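Side-chain contacts in F5/8 type C domain protein (Bacteroides ovatus, PDB 4ZRX), which is a putative alpha-L-fucosidase, probably hydrolysing alpha-linked fucose from glycans with a TIM-barrel domain that is joined to an F5/8 type C domain: residues N6-V9 with K10-F14; L75-E78 with Q79-R82; A132-K136 with Y137-F141; N162-F165 with I166-T170; E254-R258 with L259-S263. All blocks are in the same frame, centred on the assembly; numbering follows the deposited sequence.

Contact 1: residues N6-V9 with K10-F14; sequences NYYV and KHVEF
Tyr8 meets Val12 four residues on, across a bend that brings the two side chains together. Its CG stands anti to the carbonyl carbon (chi1 -52°), which turns the ring broadside to the valine. CG2 of Val12 sits 3.6 Å from the centroid of the Tyr8 ring and 12° off its normal, a CH-pi contact over the face, while CB of Tyr8 lies 3.7 Å from O of His11. Tyrosine suits the place because its ring covers the buried valine while OH reaches on to a hydrogen bond with Arg29. Strand 8-9 pairs in parallel with strand 30-31, and strand 11-13 runs antiparallel to strand 279-290 in the mixed sheet that includes the strands of the barrel, so the bend passes the chain from one sheet to the next. Helix 20-27 places Met26 against both Tyr8 and Val12. At Val9 the contact becomes backbone: its O accepts a weak bond from N of His11, 2.9 Å long and bent to 146°, across Lys10 in what resembles a classic gamma turn. Lys10, with its positive phi, sends an extended side chain to salt bridges with Asp222 and Asp223, and the imidazole of His11 uses NE2 to reach Glu279.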
# COMPACT_ATOMS: atom_id res chain seq x y z
N ASN A 6 31.33 -8.51 15.83
CA ASN A 6 30.51 -7.50 16.47
C ASN A 6 29.52 -6.80 15.51
O ASN A 6 29.77 -6.72 14.31
CB ASN A 6 31.38 -6.41 17.09
CG ASN A 6 32.20 -5.67 16.04
OD1 ASN A 6 33.12 -6.25 15.44
ND2 ASN A 6 31.88 -4.39 15.81
N TYR A 7 28.47 -6.25 16.09
CA TYR A 7 27.39 -5.62 15.35
C TYR A 7 27.13 -4.24 15.93
O TYR A 7 27.37 -3.98 17.13
CB TYR A 7 26.12 -6.48 15.40
CG TYR A 7 26.40 -7.88 14.90
CD1 TYR A 7 26.47 -8.15 13.55
CD2 TYR A 7 26.68 -8.92 15.78
CE1 TYR A 7 26.78 -9.42 13.07
CE2 TYR A 7 26.99 -10.21 15.31
CZ TYR A 7 27.03 -10.43 13.96
OH TYR A 7 27.38 -11.66 13.52
N TYR A 8 26.63 -3.36 15.08
CA TYR A 8 26.26 -2.01 15.47
C TYR A 8 24.76 -1.93 15.54
O TYR A 8 24.07 -2.14 14.51
CB TYR A 8 26.72 -1.02 14.41
CG TYR A 8 28.16 -1.20 14.10
CD1 TYR A 8 29.13 -0.84 15.06
CD2 TYR A 8 28.60 -1.74 12.90
CE1 TYR A 8 30.48 -0.99 14.79
CE2 TYR A 8 29.97 -1.91 12.66
CZ TYR A 8 30.89 -1.53 13.59
OH TYR A 8 32.23 -1.75 13.32
N VAL A 9 24.20 -1.67 16.71
CA VAL A 9 22.74 -1.61 16.85
C VAL A 9 22.25 -0.24 16.39
O VAL A 9 22.60 0.77 16.97
CB VAL A 9 22.27 -1.93 18.30
CG1 VAL A 9 20.80 -1.86 18.42
CG2 VAL A 9 22.74 -3.31 18.74
N LYS A 10 21.42 -0.24 15.31
CA LYS A 10 20.61 0.92 14.83
C LYS A 10 21.33 2.02 14.11
O LYS A 10 20.77 2.63 13.19
CB LYS A 10 19.71 1.48 15.96
CG LYS A 10 18.63 2.41 15.48
CD LYS A 10 17.72 2.80 16.67
CE LYS A 10 16.84 4.02 16.38
NZ LYS A 10 15.92 4.27 17.54
N HIS A 11 22.58 2.29 14.52
CA HIS A 11 23.39 3.34 13.89
C HIS A 11 24.84 2.96 13.90
O HIS A 11 25.30 2.32 14.85
CB HIS A 11 23.12 4.64 14.66
CG HIS A 11 23.94 5.80 14.22
ND1 HIS A 11 24.81 6.43 15.08
CD2 HIS A 11 24.03 6.47 13.05
CE1 HIS A 11 25.39 7.44 14.45
NE2 HIS A 11 24.93 7.48 13.22
N VAL A 12 25.53 3.31 12.83
CA VAL A 12 26.97 3.23 12.80
C VAL A 12 27.53 4.47 12.11
O VAL A 12 27.00 4.91 11.12
CB VAL A 12 27.46 1.93 12.10
CG1 VAL A 12 27.00 1.82 10.61
CG2 VAL A 12 28.96 1.82 12.16
N GLU A 13 28.61 5.02 12.67
CA GLU A 13 29.34 6.14 12.10
C GLU A 13 30.60 5.60 11.43
O GLU A 13 31.35 4.86 12.06
CB GLU A 13 29.75 7.11 13.23
CG GLU A 13 28.58 7.81 13.89
CD GLU A 13 28.47 7.57 15.41
OE1 GLU A 13 28.72 6.43 15.91
OE2 GLU A 13 28.07 8.52 16.11
N PHE A 14 30.86 5.96 10.18
CA PHE A 14 32.05 5.50 9.51
C PHE A 14 33.20 6.45 9.95
O PHE A 14 33.00 7.66 10.01
CB PHE A 14 31.92 5.56 8.00
CG PHE A 14 30.79 4.76 7.46
CD1 PHE A 14 30.50 3.47 7.95
CD2 PHE A 14 30.03 5.28 6.42
CE1 PHE A 14 29.44 2.73 7.42
CE2 PHE A 14 28.95 4.53 5.89
CZ PHE A 14 28.69 3.24 6.39

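Contact 2: residues L75-E78 with Q79-R82; sequences LDAE and QWVR
The chain enters helix 77-86 through an N-cap, Asp76, whose O takes weak bonds from N of Gln79 and N of Trp80; sound helical bonds follow, N of Val81 on O of Ala77 at 3.0 Å and N of Arg82 on O of Glu78 at 2.8 Å. With chi1 at -176° the carboxylate of Asp76 swings clear of its own amide, and OD1 comes to 3.3 Å from N of Gln79 in a weak capping bond. Aspartate suits this position because its short carboxylate can turn back to an amide of the first turn. Trp80 folds under the same turn: CA of Ala77 lies over the face of its five-membered ring, 3.9 Å from the centroid, a CH-pi contact. At the far rim, CD1 of Leu75 meets CZ2 of Trp80 at 3.9 Å, the side chains crossing at about a right angle. NE1 of Trp80 reaches O of Gly335, and Phe50 meets the indole edge-to-face. Were the indole cut back to an alanine here, Leu75 and CA of Ala77 would probably lose their packing surface and O of Gly335 its donor. The carboxylate of Asp76, close to amides at the helix start, is expected to interact favourably with the helix dipole.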
# COMPACT_ATOMS: atom_id res chain seq x y z
N LEU A 75 -21.15 3.25 17.69
CA LEU A 75 -19.73 2.91 17.60
C LEU A 75 -19.49 1.58 18.32
O LEU A 75 -20.01 1.36 19.45
CB LEU A 75 -18.89 3.99 18.20
CG LEU A 75 -17.37 3.79 18.08
CD1 LEU A 75 -16.65 5.11 17.76
CD2 LEU A 75 -16.77 3.14 19.30
N ASP A 76 -18.70 0.71 17.70
CA ASP A 76 -18.36 -0.57 18.27
C ASP A 76 -16.93 -0.93 17.90
O ASP A 76 -16.68 -1.51 16.81
CB ASP A 76 -19.37 -1.58 17.81
CG ASP A 76 -19.17 -2.95 18.43
OD1 ASP A 76 -18.22 -3.18 19.20
OD2 ASP A 76 -19.99 -3.82 18.06
N ALA A 77 -15.99 -0.58 18.78
CA ALA A 77 -14.60 -0.90 18.57
C ALA A 77 -14.25 -2.39 18.65
O ALA A 77 -13.25 -2.82 18.02
CB ALA A 77 -13.71 -0.13 19.48
N GLU A 78 -15.07 -3.18 19.34
CA GLU A 78 -14.95 -4.64 19.31
C GLU A 78 -15.17 -5.16 17.88
O GLU A 78 -14.51 -6.09 17.46
CB GLU A 78 -15.87 -5.42 20.26
CG GLU A 78 -15.66 -5.13 21.72
CD GLU A 78 -16.43 -6.13 22.65
OE1 GLU A 78 -16.98 -7.11 22.13
OE2 GLU A 78 -16.44 -5.93 23.87
N GLN A 79 -16.10 -4.55 17.15
CA GLN A 79 -16.36 -4.93 15.76
C GLN A 79 -15.14 -4.64 14.90
O GLN A 79 -14.75 -5.44 14.06
CB GLN A 79 -17.60 -4.25 15.23
CG GLN A 79 -17.99 -4.65 13.83
CD GLN A 79 -17.67 -3.61 12.71
OE1 GLN A 79 -16.90 -2.67 12.88
NE2 GLN A 79 -18.32 -3.81 11.57
N TRP A 80 -14.51 -3.50 15.16
CA TRP A 80 -13.27 -3.18 14.46
C TRP A 80 -12.19 -4.26 14.71
O TRP A 80 -11.58 -4.78 13.79
CB TRP A 80 -12.67 -1.82 14.83
CG TRP A 80 -13.55 -0.64 14.82
CD1 TRP A 80 -14.83 -0.56 14.36
CD2 TRP A 80 -13.23 0.64 15.32
NE1 TRP A 80 -15.30 0.72 14.53
CE2 TRP A 80 -14.34 1.46 15.15
CE3 TRP A 80 -12.07 1.20 15.90
CZ2 TRP A 80 -14.37 2.79 15.55
CZ3 TRP A 80 -12.13 2.51 16.30
CH2 TRP A 80 -13.27 3.29 16.11
N VAL A 81 -11.90 -4.51 15.99
CA VAL A 81 -10.78 -5.33 16.33
C VAL A 81 -11.05 -6.78 16.00
O VAL A 81 -10.15 -7.49 15.52
CB VAL A 81 -10.34 -5.16 17.79
CG1 VAL A 81 -9.22 -6.10 18.11
CG2 VAL A 81 -9.90 -3.72 18.07
N ARG A 82 -12.27 -7.24 16.20
CA ARG A 82 -12.61 -8.64 15.84
C ARG A 82 -12.39 -8.85 14.32
O ARG A 82 -11.79 -9.84 13.87
CB ARG A 82 -14.05 -8.98 16.20
CG ARG A 82 -14.47 -10.44 15.87
CD ARG A 82 -15.95 -10.76 16.25
NE ARG A 82 -16.92 -9.89 15.62
CZ ARG A 82 -17.56 -8.86 16.20
NH1 ARG A 82 -17.35 -8.48 17.46
NH2 ARG A 82 -18.42 -8.15 15.47

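Contact 3: residues A132-K136 with Y137-F141; sequences AACDK and YDMKF
Two first torsions set this contact: SG of Cys134 (chi1 -67°) and CG of Tyr137 (chi1 -69°) each stand anti to their own carbonyl carbon, and they send the sulfur toward the following strand and the ring alongside Lys136. Just after Tyr137, helix 126-137 ends in a Schellman motif, the turn that leads from this barrel helix into strand 140-145. Asp138 is the residue that leaves helical geometry, with a positive phi of 53°. Beyond it, N of Met139, a selenomethionine, bonds to O of Cys134 at 3.0 Å, nearly straight, while N of Tyr137 still makes the helical bond to O of Ala133. Cysteine, small and weakly polar, suits the buried side of this turn, where SG packs 4.0 Å from CG of Met139 and 4.1 Å from CD1 of Phe141. The sulfur approaches the phenylalanine ring obliquely, in a sulfur-aromatic contact. Val92 of strand 91-97 touches both Cys134 and Met139, placing this side of the turn against the sheet. The side facing helix 77-86 belongs to Lys136 and Tyr137, which run side by side in the same direction. CG of Lys136 lies over one face of the Tyr137 ring, offset toward the rim, at 4.2 Å from its centroid. The long methylene chain of a lysine suits such a place, since it can cover an aromatic face and still carry its amino group onward. Further along that chain, CE of Lys136 comes to 3.4 Å from OH of Tyr137.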
# COMPACT_ATOMS: atom_id res chain seq x y z
N ALA A 132 -9.90 -1.33 25.05
CA ALA A 132 -10.68 -2.41 25.63
C ALA A 132 -10.89 -3.60 24.66
O ALA A 132 -10.74 -4.76 25.04
CB ALA A 132 -12.01 -1.88 26.16
N ALA A 133 -11.17 -3.28 23.41
CA ALA A 133 -11.31 -4.27 22.35
C ALA A 133 -9.96 -4.94 22.05
O ALA A 133 -9.93 -6.17 21.93
CB ALA A 133 -11.92 -3.71 21.15
N CYS A 134 -8.85 -4.19 22.08
CA CYS A 134 -7.56 -4.83 21.93
C CYS A 134 -7.25 -5.78 23.08
O CYS A 134 -6.66 -6.84 22.87
CB CYS A 134 -6.44 -3.86 21.80
SG CYS A 134 -6.50 -2.88 20.23
N ASP A 135 -7.61 -5.36 24.31
CA ASP A 135 -7.50 -6.24 25.50
C ASP A 135 -8.24 -7.56 25.31
O ASP A 135 -7.68 -8.63 25.60
CB ASP A 135 -8.04 -5.57 26.75
CG ASP A 135 -7.18 -4.40 27.26
OD1 ASP A 135 -6.04 -4.17 26.76
OD2 ASP A 135 -7.70 -3.70 28.19
N LYS A 136 -9.44 -7.51 24.76
CA LYS A 136 -10.27 -8.69 24.58
C LYS A 136 -9.68 -9.67 23.58
O LYS A 136 -9.65 -10.88 23.83
CB LYS A 136 -11.70 -8.30 24.14
CG LYS A 136 -12.61 -9.46 23.79
CD LYS A 136 -13.98 -8.96 23.56
CE LYS A 136 -14.88 -9.95 22.82
NZ LYS A 136 -15.73 -10.61 23.75
N TYR A 137 -9.19 -9.14 22.47
CA TYR A 137 -8.67 -9.97 21.35
C TYR A 137 -7.18 -10.14 21.31
O TYR A 137 -6.65 -10.72 20.34
CB TYR A 137 -9.18 -9.41 20.02
CG TYR A 137 -10.66 -9.60 19.84
CD1 TYR A 137 -11.16 -10.82 19.41
CD2 TYR A 137 -11.56 -8.57 20.10
CE1 TYR A 137 -12.52 -11.04 19.30
CE2 TYR A 137 -12.91 -8.76 19.97
CZ TYR A 137 -13.38 -10.02 19.56
OH TYR A 137 -14.71 -10.22 19.42
N ASP A 138 -6.46 -9.65 22.32
CA ASP A 138 -5.01 -9.74 22.40
C ASP A 138 -4.38 -9.18 21.13
O ASP A 138 -3.59 -9.85 20.45
CB ASP A 138 -4.54 -11.20 22.67
CG ASP A 138 -3.03 -11.29 22.93
OD1 ASP A 138 -2.43 -10.30 23.36
OD2 ASP A 138 -2.40 -12.37 22.73
N MSE A 139 -4.78 -7.95 20.80
CA MSE A 139 -4.32 -7.25 19.63
C MSE A 139 -3.39 -6.14 20.06
O MSE A 139 -3.72 -5.35 20.95
CB MSE A 139 -5.51 -6.70 18.84
CG MSE A 139 -5.18 -5.67 17.75
SE MSE A 139 -4.47 -6.64 16.19
CE MSE A 139 -6.07 -7.15 15.30
N LYS A 140 -2.27 -5.98 19.37
CA LYS A 140 -1.33 -4.91 19.68
C LYS A 140 -1.94 -3.57 19.22
O LYS A 140 -2.80 -3.53 18.33
CB LYS A 140 0.03 -5.11 19.06
CG LYS A 140 0.82 -6.27 19.67
CD LYS A 140 2.14 -6.35 18.85
CE LYS A 140 2.57 -7.73 18.66
NZ LYS A 140 3.02 -8.29 19.89
N PHE A 141 -1.48 -2.50 19.84
CA PHE A 141 -2.13 -1.18 19.76
C PHE A 141 -1.07 -0.19 19.49
O PHE A 141 -0.00 -0.17 20.17
CB PHE A 141 -2.81 -0.96 21.13
CG PHE A 141 -3.37 0.39 21.37
CD1 PHE A 141 -4.58 0.72 20.85
CD2 PHE A 141 -2.72 1.26 22.19
CE1 PHE A 141 -5.18 1.98 21.18
CE2 PHE A 141 -3.27 2.52 22.50
CZ PHE A 141 -4.50 2.87 22.00

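Contact 4: residues N162-F165 with I166-T170; sequences NDFF and IRQLT
Phe164 and Gln168, one helical turn apart, cross with the ring and amide planes inclined by 46°. NE2 of Gln168 comes obliquely to the outer end of the ring, 3.2 Å from CZ of Phe164. The ring is carried there by CG anti to the backbone N (chi1 173°), while the glutamine extends its chain to meet it. Beyond the ring the amide is held at both ends, OE1 by Lys97 and NE2 by Thr109, so glutamine suits a buried place that needs both an acceptor and a donor. Next to this pair, in one modelled conformer of each, OD2 of Asp163 and NH1 of Arg167 stay 4.1 Å apart, beyond a salt bridge, an approach that remains doubtful. Regular bonds such as N of Gln168 to O of Phe164, 2.9 Å, hold this turn of helix 158-174, the helix of a beta-alpha-beta crossover between strands 140-145 and 181-184 of the barrel. Shortening the ring to an alanine here is likely to leave the Gln168 amide without its neighbour and a gap next to Thr109 and Cys154. The chemistry is thus divided: a fixed polar amide against an apolar ring inside, and, at the surface, opposite charges that may attract loosely in the modelled conformers.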
# COMPACT_ATOMS: atom_id res chain seq x y z
N ASN A 162 5.26 22.34 22.07
CA ASN A 162 6.01 21.16 22.42
C ASN A 162 5.54 20.60 23.74
O ASN A 162 5.33 19.41 23.87
CB ASN A 162 7.50 21.43 22.39
CG ASN A 162 8.05 21.50 20.96
OD1 ASN A 162 7.60 20.77 20.08
ND2 ASN A 162 9.05 22.32 20.76
N ASP A 163 5.33 21.47 24.75
CA ASP A 163 4.81 21.01 26.05
C ASP A 163 3.43 20.39 25.90
O ASP A 163 3.13 19.36 26.51
CB ASP A 163 4.72 22.19 27.06
CG ASP A 163 4.14 21.78 28.43
OD1 ASP A 163 4.91 21.26 29.27
OD2 ASP A 163 2.94 22.03 28.70
N PHE A 164 2.59 21.07 25.13
CA PHE A 164 1.20 20.65 24.87
C PHE A 164 1.18 19.26 24.22
O PHE A 164 0.43 18.37 24.63
CB PHE A 164 0.62 21.73 23.91
CG PHE A 164 -0.78 21.44 23.35
CD1 PHE A 164 -1.93 21.83 24.02
CD2 PHE A 164 -0.93 20.82 22.13
CE1 PHE A 164 -3.20 21.58 23.46
CE2 PHE A 164 -2.12 20.60 21.59
CZ PHE A 164 -3.27 20.95 22.26
N PHE A 165 2.03 19.11 23.24
CA PHE A 165 2.21 17.84 22.51
C PHE A 165 2.66 16.74 23.43
O PHE A 165 2.11 15.65 23.40
CB PHE A 165 3.15 18.02 21.36
CG PHE A 165 3.11 16.85 20.34
CD1 PHE A 165 2.09 16.80 19.39
CD2 PHE A 165 4.02 15.84 20.40
CE1 PHE A 165 2.03 15.76 18.49
CE2 PHE A 165 4.00 14.80 19.47
CZ PHE A 165 2.97 14.76 18.52
N ILE A 166 3.64 17.03 24.30
CA ILE A 166 4.08 16.02 25.23
C ILE A 166 2.96 15.68 26.17
O ILE A 166 2.85 14.54 26.58
CB ILE A 166 5.39 16.50 26.00
CG1 ILE A 166 6.55 16.45 25.01
CG2 ILE A 166 5.68 15.61 27.21
CD1 ILE A 166 7.82 17.11 25.52
N ARG A 167 2.15 16.67 26.60
CA ARG A 167 1.06 16.32 27.51
C ARG A 167 0.06 15.42 26.83
O ARG A 167 -0.38 14.45 27.43
CB ARG A 167 0.39 17.54 28.13
CG ARG A 167 1.20 18.07 29.25
CD ARG A 167 0.68 19.45 29.65
NE ARG A 167 -0.76 19.51 29.96
CZ ARG A 167 -1.58 20.46 29.50
NH1 ARG A 167 -1.14 21.37 28.64
NH2 ARG A 167 -2.85 20.48 29.87
N GLN A 168 -0.26 15.68 25.56
CA GLN A 168 -1.13 14.75 24.79
C GLN A 168 -0.57 13.33 24.66
O GLN A 168 -1.25 12.31 24.90
CB GLN A 168 -1.43 15.31 23.42
CG GLN A 168 -2.28 16.56 23.47
CD GLN A 168 -2.75 17.04 22.10
OE1 GLN A 168 -2.12 16.77 21.06
NE2 GLN A 168 -3.81 17.82 22.08
N LEU A 169 0.71 13.30 24.33
CA LEU A 169 1.46 12.04 24.13
C LEU A 169 1.53 11.26 25.40
O LEU A 169 1.35 10.09 25.41
CB LEU A 169 2.82 12.37 23.57
CG LEU A 169 3.79 11.22 23.29
CD1 LEU A 169 3.22 10.33 22.21
CD2 LEU A 169 5.12 11.83 22.91
N THR A 170 1.77 11.95 26.52
CA THR A 170 1.84 11.32 27.83
C THR A 170 0.51 10.72 28.20
O THR A 170 0.45 9.62 28.66
CB THR A 170 2.33 12.32 28.89
OG1 THR A 170 3.64 12.78 28.53
CG2 THR A 170 2.32 11.71 30.30

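Contact 5: residues E254-R258 with L259-S263; sequences ENNKR and LGVFS
Asn256 and Val261 face each other across the end of helix 252-259, and backbone bonds hold them there. N of Val261 donates to O of Asn256 at 3.0 Å with an almost straight angle of 171°. N of Leu259 makes the last regular helical bond, to O of Asn255, and N of Gly260 reaches O of Lys257 at 3.1 Å from well above the carbonyl plane rather than along a lone pair. The bonds of Val261 N to Asn256 O and Gly260 N to Lys257 O, with the positive phi of Gly260 (72°), form a Schellman motif that stops the helix and turns the chain into the loop before helix 271-274. Glycine suits the position because it takes up positive phi with little strain.

Van der Waals packing comes from Val261. Its CG2 sits between the backbone N and the carbonyl carbon, and this places the methyl 3.5 Å from OD1 of Asn256, the two side chains crossing at about a right angle. Leu244 touches both residues, and Leu259 packs on Val243, so the helix end rests on the preceding loop. The same OD1 of Asn256 accepts from N of Thr245, so asparagine suits a place beside the valine that also needs an acceptor.

Charged and polar side-chain bonds lie along the helix surface. NH1 of Arg258 gives a 2.8 Å bond to OD1 of Asn255, arriving above the amide plane. NH2 of Arg258 lies 3.4 Å from OE1 of Glu254, a salt bridge whose hydrogen bond is weak and which, with Glu254 modelled in two conformers, is doubtful. A bend at chi3 turns the guanidinium back toward both residues.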
# COMPACT_ATOMS: atom_id res chain seq x y z
N GLU A 254 20.31 18.81 5.53
CA GLU A 254 21.57 19.06 4.81
C GLU A 254 22.20 17.76 4.32
O GLU A 254 22.63 17.68 3.20
CB GLU A 254 22.59 19.85 5.65
CG GLU A 254 23.71 20.49 4.81
CD GLU A 254 24.73 21.23 5.64
OE1 GLU A 254 25.34 20.60 6.54
OE2 GLU A 254 24.95 22.43 5.39
N ASN A 255 22.28 16.76 5.20
CA ASN A 255 22.91 15.48 4.83
C ASN A 255 22.14 14.73 3.75
O ASN A 255 22.72 14.25 2.80
CB ASN A 255 23.12 14.62 6.07
CG ASN A 255 24.15 15.26 7.01
OD1 ASN A 255 24.55 16.43 6.83
ND2 ASN A 255 24.59 14.52 7.97
N ASN A 256 20.83 14.70 3.86
CA ASN A 256 20.07 14.12 2.77
C ASN A 256 20.22 14.85 1.46
O ASN A 256 20.31 14.21 0.40
CB ASN A 256 18.61 13.98 3.17
CG ASN A 256 18.39 12.96 4.25
OD1 ASN A 256 19.22 12.07 4.45
ND2 ASN A 256 17.28 13.09 4.97
N LYS A 257 20.28 16.19 1.50
CA LYS A 257 20.47 16.94 0.25
C LYS A 257 21.85 16.65 -0.35
O LYS A 257 21.96 16.42 -1.56
CB LYS A 257 20.26 18.46 0.49
CG LYS A 257 20.59 19.41 -0.69
CD LYS A 257 19.40 19.69 -1.63
CE LYS A 257 19.60 21.08 -2.31
NZ LYS A 257 18.77 21.34 -3.54
N ARG A 258 22.88 16.60 0.50
CA ARG A 258 24.22 16.30 0.02
C ARG A 258 24.29 14.93 -0.63
O ARG A 258 24.93 14.78 -1.65
CB ARG A 258 25.25 16.44 1.15
CG ARG A 258 26.68 15.98 0.83
CD ARG A 258 27.45 15.75 2.13
NE ARG A 258 27.55 17.02 2.85
CZ ARG A 258 27.06 17.30 4.07
NH1 ARG A 258 26.44 16.39 4.83
NH2 ARG A 258 27.25 18.53 4.57
N LEU A 259 23.58 13.94 -0.09
CA LEU A 259 23.61 12.60 -0.70
C LEU A 259 22.61 12.39 -1.83
O LEU A 259 22.69 11.38 -2.50
CB LEU A 259 23.39 11.52 0.34
CG LEU A 259 24.42 11.39 1.46
CD1 LEU A 259 24.20 10.13 2.24
CD2 LEU A 259 25.82 11.47 0.97
N GLY A 260 21.69 13.34 -2.04
CA GLY A 260 20.66 13.20 -3.05
C GLY A 260 19.60 12.16 -2.68
O GLY A 260 19.14 11.45 -3.55
N VAL A 261 19.24 12.08 -1.40
CA VAL A 261 18.29 11.10 -0.94
C VAL A 261 17.13 11.81 -0.24
O VAL A 261 17.24 12.98 0.27
CB VAL A 261 18.91 10.06 0.01
CG1 VAL A 261 19.89 9.23 -0.75
CG2 VAL A 261 19.55 10.67 1.23
N PHE A 262 15.98 11.13 -0.27
CA PHE A 262 14.75 11.66 0.30
C PHE A 262 13.84 10.46 0.33
O PHE A 262 14.17 9.42 -0.29
CB PHE A 262 14.17 12.82 -0.59
CG PHE A 262 14.18 12.52 -2.07
CD1 PHE A 262 15.30 12.78 -2.86
CD2 PHE A 262 13.09 11.94 -2.67
CE1 PHE A 262 15.30 12.47 -4.28
CE2 PHE A 262 13.07 11.64 -4.03
CZ PHE A 262 14.17 11.89 -4.86
N SER A 263 12.74 10.55 1.06
CA SER A 263 11.92 9.37 1.29
C SER A 263 11.48 8.58 0.06
O SER A 263 11.52 7.37 0.11
CB SER A 263 10.72 9.70 2.15
OG SER A 263 11.15 10.24 3.38

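In the fold
Contacts 2 and 3 are the pair that touch: their centres lie about 10 Å apart where helices 77-86 and 126-137 pack, CD of Arg82 lying 3.4 Å from OH of Tyr137. Strand 140-145, entered at contact 3, leads on to the helix of contact 4; the nearest atoms of contacts 3 and 4 are about 9 Å apart. Contacts 1 and 5 share another side of the molecule, with nearest atoms about 8 Å apart, and contact 5 lies about 42 Å, centre to centre, from contact 2. Contacts 1 and 3 both reach the mixed sheet containing the barrel strands. In contact 1 the side chain of Val9 is about 6 Å from a bound 1,2-ethanediol, probably from the crystallisation liquor.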